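Local coordinates for protein predicted metal-dependent phosphohydrolase (Magnetospirillum magnetotacticum MS-1, PDB 3KH1) that belongs to the metal-dependent HD-domain phosphohydrolases and probably removes phosphate from deoxynucleoside 5'-monophosphates, at residues R135-L147 with L171-A185. Numbering follows the deposited sequence.
Sequences RFADALDRLQPLL and LPRIEAGSKRLGAYA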
ATOM      1  N   ARG A 135      -7.662  13.198 -11.014  1.00 12.42           N
ATOM      2  CA  ARG A 135      -6.951  14.414 -10.718  1.00 13.07           C
ATOM      3  C   ARG A 135      -6.483  14.465  -9.267  1.00 12.55           C
ATOM      4  O   ARG A 135      -5.358  14.891  -8.984  1.00 12.24           O
ATOM      5  CB  ARG A 135      -7.744  15.682 -11.049  1.00 14.33           C
ATOM      6  CG  ARG A 135      -7.820  15.949 -12.544  1.00 16.73           C
ATOM      7  CD  ARG A 135      -8.511  17.246 -12.878  1.00 22.62           C
ATOM      8  NE  ARG A 135      -9.913  17.004 -13.067  1.00 29.59           N
ATOM      9  CZ  ARG A 135     -10.884  17.323 -12.224  1.00 32.41           C
ATOM     10  NH1 ARG A 135     -10.636  17.889 -11.032  1.00 34.70           N
ATOM     11  NH2 ARG A 135     -12.135  17.031 -12.577  1.00 32.05           N
ATOM     12  N   PHE A 136      -7.323  14.011  -8.340  1.00 12.27           N
ATOM     13  CA  PHE A 136      -6.913  14.017  -6.931  1.00 12.03           C
ATOM     14  C   PHE A 136      -5.827  12.955  -6.705  1.00 10.87           C
ATOM     15  O   PHE A 136      -4.839  13.213  -6.066  1.00 11.47           O
ATOM     16  CB  PHE A 136      -8.115  13.843  -6.011  1.00 12.32           C
ATOM     17  CG  PHE A 136      -7.799  14.112  -4.580  1.00 13.20           C
ATOM     18  CD1 PHE A 136      -7.417  15.378  -4.156  1.00 14.57           C
ATOM     19  CD2 PHE A 136      -7.889  13.089  -3.623  1.00 12.89           C
ATOM     20  CE1 PHE A 136      -7.103  15.588  -2.846  1.00 15.71           C
ATOM     21  CE2 PHE A 136      -7.580  13.319  -2.275  1.00 14.01           C
ATOM     22  CZ  PHE A 136      -7.207  14.558  -1.906  1.00 13.98           C
ATOM     23  N   ALA A 137      -6.009  11.772  -7.303  1.00 11.28           N
ATOM     24  CA  ALA A 137      -4.986  10.720  -7.228  1.00 11.20           C
ATOM     25  C   ALA A 137      -3.638  11.214  -7.759  1.00 10.26           C
ATOM     26  O   ALA A 137      -2.582  11.053  -7.116  1.00 11.20           O
ATOM     27  CB  ALA A 137      -5.443   9.500  -8.044  1.00 10.52           C
ATOM     28  N   ASP A 138      -3.655  11.841  -8.935  1.00 10.86           N
ATOM     29  CA  ASP A 138      -2.433  12.314  -9.566  1.00 10.79           C
ATOM     30  C   ASP A 138      -1.775  13.430  -8.732  1.00 10.79           C
ATOM     31  O   ASP A 138      -0.551  13.479  -8.598  1.00 10.35           O
ATOM     32  CB  ASP A 138      -2.723  12.822 -10.979  1.00 11.96           C
ATOM     33  CG  ASP A 138      -1.465  13.135 -11.766  1.00 12.32           C
ATOM     34  OD1 ASP A 138      -0.685  12.192 -12.037  1.00 14.09           O
ATOM     35  OD2 ASP A 138      -1.300  14.321 -12.149  1.00 13.40           O
ATOM     36  N   ALA A 139      -2.589  14.310  -8.146  1.00 10.91           N
ATOM     37  CA  ALA A 139      -2.048  15.392  -7.319  1.00 10.76           C
ATOM     38  C   ALA A 139      -1.292  14.828  -6.116  1.00 11.22           C
ATOM     39  O   ALA A 139      -0.189  15.287  -5.787  1.00 11.12           O
ATOM     40  CB  ALA A 139      -3.223  16.272  -6.883  1.00 11.73           C
ATOM     41  N   LEU A 140      -1.845  13.799  -5.487  1.00 11.41           N
ATOM     42  CA  LEU A 140      -1.198  13.208  -4.334  1.00 11.63           C
ATOM     43  C   LEU A 140       0.078  12.519  -4.730  1.00 10.80           C
ATOM     44  O   LEU A 140       1.122  12.598  -4.072  1.00 11.20           O
ATOM     45  CB  LEU A 140      -2.099  12.211  -3.663  1.00 11.86           C
ATOM     46  CG  LEU A 140      -3.369  12.783  -3.075  1.00 11.96           C
ATOM     47  CD1 LEU A 140      -4.348  11.641  -2.754  1.00 15.60           C
ATOM     48  CD2 LEU A 140      -3.031  13.587  -1.834  1.00 16.14           C
ATOM     49  N   ASP A 141       0.043  11.827  -5.849  1.00 10.19           N
ATOM     50  CA  ASP A 141       1.201  11.125  -6.371  1.00 10.98           C
ATOM     51  C   ASP A 141       2.340  12.067  -6.744  1.00 11.51           C
ATOM     52  O   ASP A 141       3.520  11.721  -6.609  1.00 11.93           O
ATOM     53  CB  ASP A 141       0.842  10.293  -7.579  1.00 12.53           C
ATOM     54  CG  ASP A 141       1.951   9.394  -7.974  1.00 13.60           C
ATOM     55  OD1 ASP A 141       2.284   8.506  -7.160  1.00 16.26           O
ATOM     56  OD2 ASP A 141       2.429   9.557  -9.088  1.00 16.35           O
ATOM     57  N   ARG A 142       1.991  13.267  -7.211  1.00 10.51           N
ATOM     58  CA  ARG A 142       2.995  14.257  -7.575  1.00 11.50           C
ATOM     59  C   ARG A 142       3.499  15.024  -6.361  1.00 10.57           C
ATOM     60  O   ARG A 142       4.632  15.528  -6.337  1.00 11.81           O
ATOM     61  CB  ARG A 142       2.411  15.232  -8.596  1.00 12.48           C
ATOM     62  CG  ARG A 142       2.129  14.609  -9.956  1.00 14.18           C
ATOM     63  CD  ARG A 142       3.255  14.765 -10.897  1.00 15.20           C
ATOM     64  NE  ARG A 142       4.578  14.332 -10.450  1.00 16.33           N
ATOM     65  CZ  ARG A 142       5.075  13.083 -10.509  1.00 17.63           C
ATOM     66  NH1 ARG A 142       4.386  12.072 -11.060  1.00 20.17           N
ATOM     67  NH2 ARG A 142       6.322  12.849 -10.085  1.00 20.98           N
ATOM     68  N   LEU A 143       2.677  15.145  -5.312  1.00 11.04           N
ATOM     69  CA  LEU A 143       3.100  15.865  -4.095  1.00 10.14           C
ATOM     70  C   LEU A 143       4.132  15.093  -3.316  1.00  9.62           C
ATOM     71  O   LEU A 143       5.101  15.654  -2.791  1.00 10.20           O
ATOM     72  CB  LEU A 143       1.874  16.070  -3.227  1.00 10.48           C
ATOM     73  CG  LEU A 143       2.081  16.721  -1.852  1.00 10.40           C
ATOM     74  CD1 LEU A 143       2.730  18.121  -1.965  1.00 13.81           C
ATOM     75  CD2 LEU A 143       0.766  16.820  -1.057  1.00 12.94           C
ATOM     76  N   GLN A 144       3.904  13.793  -3.189  1.00 10.37           N
ATOM     77  CA  GLN A 144       4.750  13.001  -2.310  1.00 10.56           C
ATOM     78  C   GLN A 144       6.263  13.060  -2.632  1.00  9.57           C
ATOM     79  O   GLN A 144       7.083  13.195  -1.696  1.00 10.09           O
ATOM     80  CB  GLN A 144       4.215  11.578  -2.172  1.00  9.87           C
ATOM     81  CG  GLN A 144       4.970  10.647  -1.204  1.00 10.82           C
ATOM     82  CD  GLN A 144       6.008   9.791  -1.867  1.00 10.50           C
ATOM     83  OE1 GLN A 144       6.393   9.998  -3.034  1.00 11.32           O
ATOM     84  NE2 GLN A 144       6.420   8.727  -1.138  1.00 11.19           N
ATOM     85  N   PRO A 145       6.663  12.988  -3.909  1.00  9.34           N
ATOM     86  CA  PRO A 145       8.091  13.073  -4.183  1.00 10.04           C
ATOM     87  C   PRO A 145       8.685  14.427  -3.809  1.00  9.66           C
ATOM     88  O   PRO A 145       9.876  14.517  -3.526  1.00 11.05           O
ATOM     89  CB  PRO A 145       8.225  12.764  -5.678  1.00 11.26           C
ATOM     90  CG  PRO A 145       6.957  12.151  -6.010  1.00 14.79           C
ATOM     91  CD  PRO A 145       5.902  12.550  -5.091  1.00 10.80           C
ATOM     92  N   LEU A 146       7.893  15.482  -3.894  1.00  9.71           N
ATOM     93  CA  LEU A 146       8.335  16.813  -3.444  1.00 10.84           C
ATOM     94  C   LEU A 146       8.628  16.820  -1.955  1.00  9.83           C
ATOM     95  O   LEU A 146       9.665  17.331  -1.490  1.00 10.76           O
ATOM     96  CB  LEU A 146       7.325  17.892  -3.807  1.00 11.07           C
ATOM     97  CG  LEU A 146       6.951  18.003  -5.277  1.00 13.25           C
ATOM     98  CD1 LEU A 146       5.897  19.127  -5.471  1.00 16.16           C
ATOM     99  CD2 LEU A 146       8.137  18.193  -6.188  1.00 15.29           C
ATOM    100  N   LEU A 147       7.718  16.208  -1.198  1.00  9.81           N
ATOM    101  CA  LEU A 147       7.938  16.023   0.236  1.00 10.82           C
ATOM    102  C   LEU A 147       9.237  15.312   0.501  1.00 10.44           C
ATOM    103  O   LEU A 147      10.024  15.715   1.380  1.00 10.86           O
ATOM    104  CB  LEU A 147       6.779  15.254   0.870  1.00 10.74           C
ATOM    105  CG  LEU A 147       5.364  15.859   0.808  1.00 10.52           C
ATOM    106  CD1 LEU A 147       4.336  14.929   1.450  1.00 12.59           C
ATOM    107  CD2 LEU A 147       5.283  17.185   1.482  1.00 14.55           C
ATOM    108  N   LEU A 171       3.901  21.145 -11.104  1.00 16.40           N
ATOM    109  CA  LEU A 171       3.078  21.696 -10.030  1.00 15.52           C
ATOM    110  C   LEU A 171       1.589  21.897 -10.432  1.00 15.80           C
ATOM    111  O   LEU A 171       0.698  21.698  -9.592  1.00 16.02           O
ATOM    112  CB  LEU A 171       3.664  23.004  -9.481  1.00 15.70           C
ATOM    113  CG  LEU A 171       4.920  22.806  -8.606  1.00 16.58           C
ATOM    114  CD1 LEU A 171       5.618  24.096  -8.333  1.00 18.18           C
ATOM    115  CD2 LEU A 171       4.586  22.149  -7.263  1.00 20.53           C
ATOM    116  N   PRO A 172       1.297  22.240 -11.710  1.00 16.20           N
ATOM    117  CA  PRO A 172      -0.126  22.379 -12.045  1.00 16.80           C
ATOM    118  C   PRO A 172      -0.931  21.083 -11.902  1.00 15.72           C
ATOM    119  O   PRO A 172      -2.158  21.133 -11.725  1.00 16.75           O
ATOM    120  CB  PRO A 172      -0.091  22.842 -13.499  1.00 18.49           C
ATOM    121  CG  PRO A 172       1.254  23.552 -13.600  1.00 18.55           C
ATOM    122  CD  PRO A 172       2.170  22.721 -12.792  1.00 17.94           C
ATOM    123  N   ARG A 173      -0.268  19.944 -11.942  1.00 15.00           N
ATOM    124  CA  ARG A 173      -0.969  18.683 -11.716  1.00 14.49           C
ATOM    125  C   ARG A 173      -1.445  18.551 -10.274  1.00 13.55           C
ATOM    126  O   ARG A 173      -2.458  17.910 -10.007  1.00 14.31           O
ATOM    127  CB  ARG A 173      -0.118  17.495 -12.145  1.00 14.62           C
ATOM    128  CG  ARG A 173      -0.003  17.371 -13.648  1.00 14.99           C
ATOM    129  CD  ARG A 173       1.112  16.480 -14.139  1.00 15.31           C
ATOM    130  NE  ARG A 173       0.923  15.105 -13.767  1.00 14.23           N
ATOM    131  CZ  ARG A 173       1.657  14.103 -14.229  1.00 15.56           C
ATOM    132  NH1 ARG A 173       2.652  14.337 -15.092  1.00 17.52           N
ATOM    133  NH2 ARG A 173       1.427  12.863 -13.813  1.00 15.71           N
ATOM    134  N   ILE A 174      -0.698  19.100  -9.327  1.00 12.45           N
ATOM    135  CA  ILE A 174      -1.135  19.140  -7.940  1.00 12.56           C
ATOM    136  C   ILE A 174      -2.304  20.120  -7.807  1.00 13.39           C
ATOM    137  O   ILE A 174      -3.355  19.801  -7.221  1.00 13.82           O
ATOM    138  CB  ILE A 174       0.032  19.447  -6.992  1.00 12.54           C
ATOM    139  CG1 ILE A 174       1.188  18.432  -7.218  1.00 12.12           C
ATOM    140  CG2 ILE A 174      -0.454  19.425  -5.549  1.00 14.04           C
ATOM    141  CD1 ILE A 174       2.446  18.750  -6.410  1.00 12.94           C
ATOM    142  N   GLU A 175      -2.136  21.308  -8.369  1.00 15.12           N
ATOM    143  CA  GLU A 175      -3.179  22.330  -8.343  1.00 16.29           C
ATOM    144  C   GLU A 175      -4.480  21.811  -8.916  1.00 17.04           C
ATOM    145  O   GLU A 175      -5.539  22.150  -8.412  1.00 18.65           O
ATOM    146  CB  GLU A 175      -2.712  23.558  -9.142  1.00 17.20           C
ATOM    147  CG  GLU A 175      -3.588  24.748  -9.028  1.00 20.80           C
ATOM    148  CD  GLU A 175      -3.401  25.559  -7.749  1.00 23.22           C
ATOM    149  OE1 GLU A 175      -2.577  25.171  -6.882  1.00 27.17           O
ATOM    150  OE2 GLU A 175      -4.111  26.595  -7.599  1.00 27.98           O
ATOM    151  N   ALA A 176      -4.390  21.006  -9.963  1.00 17.45           N
ATOM    152  CA  ALA A 176      -5.573  20.477 -10.613  1.00 17.94           C
ATOM    153  C   ALA A 176      -6.410  19.584  -9.692  1.00 18.11           C
ATOM    154  O   ALA A 176      -7.637  19.464  -9.900  1.00 19.93           O
ATOM    155  CB  ALA A 176      -5.194  19.753 -11.927  1.00 19.11           C
ATOM    156  N   GLY A 177      -5.783  18.966  -8.684  1.00 16.50           N
ATOM    157  CA  GLY A 177      -6.472  18.135  -7.705  1.00 16.87           C
ATOM    158  C   GLY A 177      -6.875  18.854  -6.439  1.00 16.71           C
ATOM    159  O   GLY A 177      -7.851  18.492  -5.807  1.00 18.91           O
ATOM    160  N   SER A 178      -6.100  19.870  -6.037  1.00 16.13           N
ATOM    161  CA  SER A 178      -6.365  20.636  -4.832  1.00 16.30           C
ATOM    162  C   SER A 178      -5.591  21.944  -4.873  1.00 17.04           C
ATOM    163  O   SER A 178      -4.372  21.930  -4.883  1.00 16.05           O
ATOM    164  CB  SER A 178      -5.922  19.883  -3.575  1.00 16.81           C
ATOM    165  OG  SER A 178      -6.001  20.714  -2.436  1.00 18.71           O
ATOM    166  N   LYS A 179      -6.304  23.063  -4.869  1.00 18.09           N
ATOM    167  CA  LYS A 179      -5.664  24.349  -4.805  1.00 19.23           C
ATOM    168  C   LYS A 179      -4.835  24.508  -3.519  1.00 18.49           C
ATOM    169  O   LYS A 179      -3.736  25.053  -3.552  1.00 19.25           O
ATOM    170  CB  LYS A 179      -6.681  25.501  -4.947  1.00 21.40           C
ATOM    171  CG  LYS A 179      -7.272  25.618  -6.345  1.00 24.35           C
ATOM    172  CD  LYS A 179      -8.103  26.904  -6.505  1.00 28.71           C
ATOM    173  N   ARG A 180      -5.342  24.006  -2.396  1.00 17.59           N
ATOM    174  CA  ARG A 180      -4.626  24.129  -1.131  0.50 17.96           C
ATOM    175  C   ARG A 180      -3.317  23.296  -1.165  1.00 16.82           C
ATOM    176  O   ARG A 180      -2.259  23.750  -0.708  1.00 17.00           O
ATOM    177  CB  ARG A 180      -5.533  23.701   0.022  0.50 18.73           C
ATOM    178  CG  ARG A 180      -4.983  23.937   1.423  0.50 21.43           C
ATOM    179  CD  ARG A 180      -5.123  25.398   1.933  0.50 23.42           C
ATOM    180  NE  ARG A 180      -4.141  25.694   2.987  0.50 25.12           N
ATOM    181  CZ  ARG A 180      -2.813  25.734   2.804  0.50 25.62           C
ATOM    182  NH1 ARG A 180      -2.266  25.521   1.598  0.50 21.31           N
ATOM    183  NH2 ARG A 180      -2.017  26.002   3.841  0.50 27.46           N
ATOM    184  N   LEU A 181      -3.382  22.064  -1.675  1.00 15.77           N
ATOM    185  CA  LEU A 181      -2.162  21.263  -1.776  1.00 14.09           C
ATOM    186  C   LEU A 181      -1.211  21.848  -2.816  1.00 14.41           C
ATOM    187  O   LEU A 181       0.014  21.782  -2.631  1.00 14.29           O
ATOM    188  CB  LEU A 181      -2.465  19.783  -2.018  1.00 14.39           C
ATOM    189  CG  LEU A 181      -3.283  19.052  -0.957  1.00 15.86           C
ATOM    190  CD1 LEU A 181      -3.487  17.624  -1.446  1.00 15.56           C
ATOM    191  CD2 LEU A 181      -2.675  19.126   0.463  1.00 17.84           C
ATOM    192  N   GLY A 182      -1.741  22.430  -3.897  1.00 14.56           N
ATOM    193  CA  GLY A 182      -0.879  23.099  -4.837  1.00 14.54           C
ATOM    194  C   GLY A 182      -0.122  24.268  -4.239  1.00 14.96           C
ATOM    195  O   GLY A 182       1.060  24.451  -4.498  1.00 15.46           O
ATOM    196  N   ALA A 183      -0.805  25.079  -3.448  1.00 15.39           N
ATOM    197  CA  ALA A 183      -0.181  26.197  -2.748  1.00 15.83           C
ATOM    198  C   ALA A 183       0.884  25.716  -1.782  1.00 15.40           C
ATOM    199  O   ALA A 183       1.973  26.298  -1.711  1.00 15.70           O
ATOM    200  CB  ALA A 183      -1.281  27.048  -2.020  1.00 17.05           C
ATOM    201  N   TYR A 184       0.602  24.610  -1.068  1.00 14.45           N
ATOM    202  CA  TYR A 184       1.609  24.021  -0.189  1.00 14.19           C
ATOM    203  C   TYR A 184       2.835  23.628  -0.950  1.00 13.11           C
ATOM    204  O   TYR A 184       3.969  23.931  -0.571  1.00 13.23           O
ATOM    205  CB  TYR A 184       1.020  22.856   0.589  1.00 14.32           C
ATOM    206  CG  TYR A 184       1.977  22.245   1.559  1.00 13.50           C
ATOM    207  CD1 TYR A 184       2.817  21.211   1.183  1.00 14.61           C
ATOM    208  CD2 TYR A 184       2.079  22.728   2.858  1.00 14.85           C
ATOM    209  CE1 TYR A 184       3.753  20.705   2.072  1.00 14.05           C
ATOM    210  CE2 TYR A 184       2.971  22.152   3.755  1.00 15.11           C
ATOM    211  CZ  TYR A 184       3.810  21.156   3.349  1.00 13.24           C
ATOM    212  OH  TYR A 184       4.709  20.601   4.234  1.00 14.41           O
ATOM    213  N   ALA A 185       2.610  22.910  -2.039  1.00 12.52           N
ATOM    214  CA  ALA A 185       3.689  22.429  -2.865  1.00 12.97           C
ATOM    215  C   ALA A 185       4.527  23.561  -3.416  1.00 12.21           C
ATOM    216  O   ALA A 185       5.756  23.461  -3.407  1.00 12.69           O
ATOM    217  CB  ALA A 185       3.157  21.573  -3.984  1.00 14.05           C
TER
HETATM  218  O   HOH W   1      -3.409  16.105 -12.124  1.00 18.16           O
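Arg173 and Asp138 meet side-on in a salt bridge, carboxylate and guanidinium nearly coplanar, their planes 10° apart. NE of Arg173 reaches Asp138 OD2 at 2.9 Å and NH2 of Arg173 reaches Asp138 OD1 at 2.8 Å, both bonds nearly straight and both using syn lone pairs. A bend in the arginine chain (chi3 65°) turns its end along the carboxylate, and a water donates both to Asp138 OD2 and to Arg173 O. Over one face of this guanidinium lies CD of Arg142, whose own charged end comes close to that of Arg173, a likeness of charge that Asp138 probably eases. A leucine in place of Arg173 would probably leave the buried Asp138 carboxylate without its two-pronged partner and CD of Arg142 without the flat group beneath it. In this largely helical HD domain, helix 132-151 packs on helix 164-177; residues 135-147 and 171-177 run 136° apart in direction, with axes 7.4 Å apart at closest approach. Small residues permit that closeness: CB of Ala139 lies 3.8 Å from CA of Gly177, and a CB on Gly177 would collide with Ala139 CB and Arg135 O. Further along, Ile174 enters as a knob among Ala139, Arg142, Leu143 and Leu146, its CD1 meeting Leu146 CD1 tip to tip at 3.6 Å. After the Ser178 N-cap, helix 179-195 turns back, and Leu147 CD2 touches the edge of the Tyr184 ring at CE1 (3.9 Å). Tyr184 and Leu143 also pack on Met14 of the second subunit.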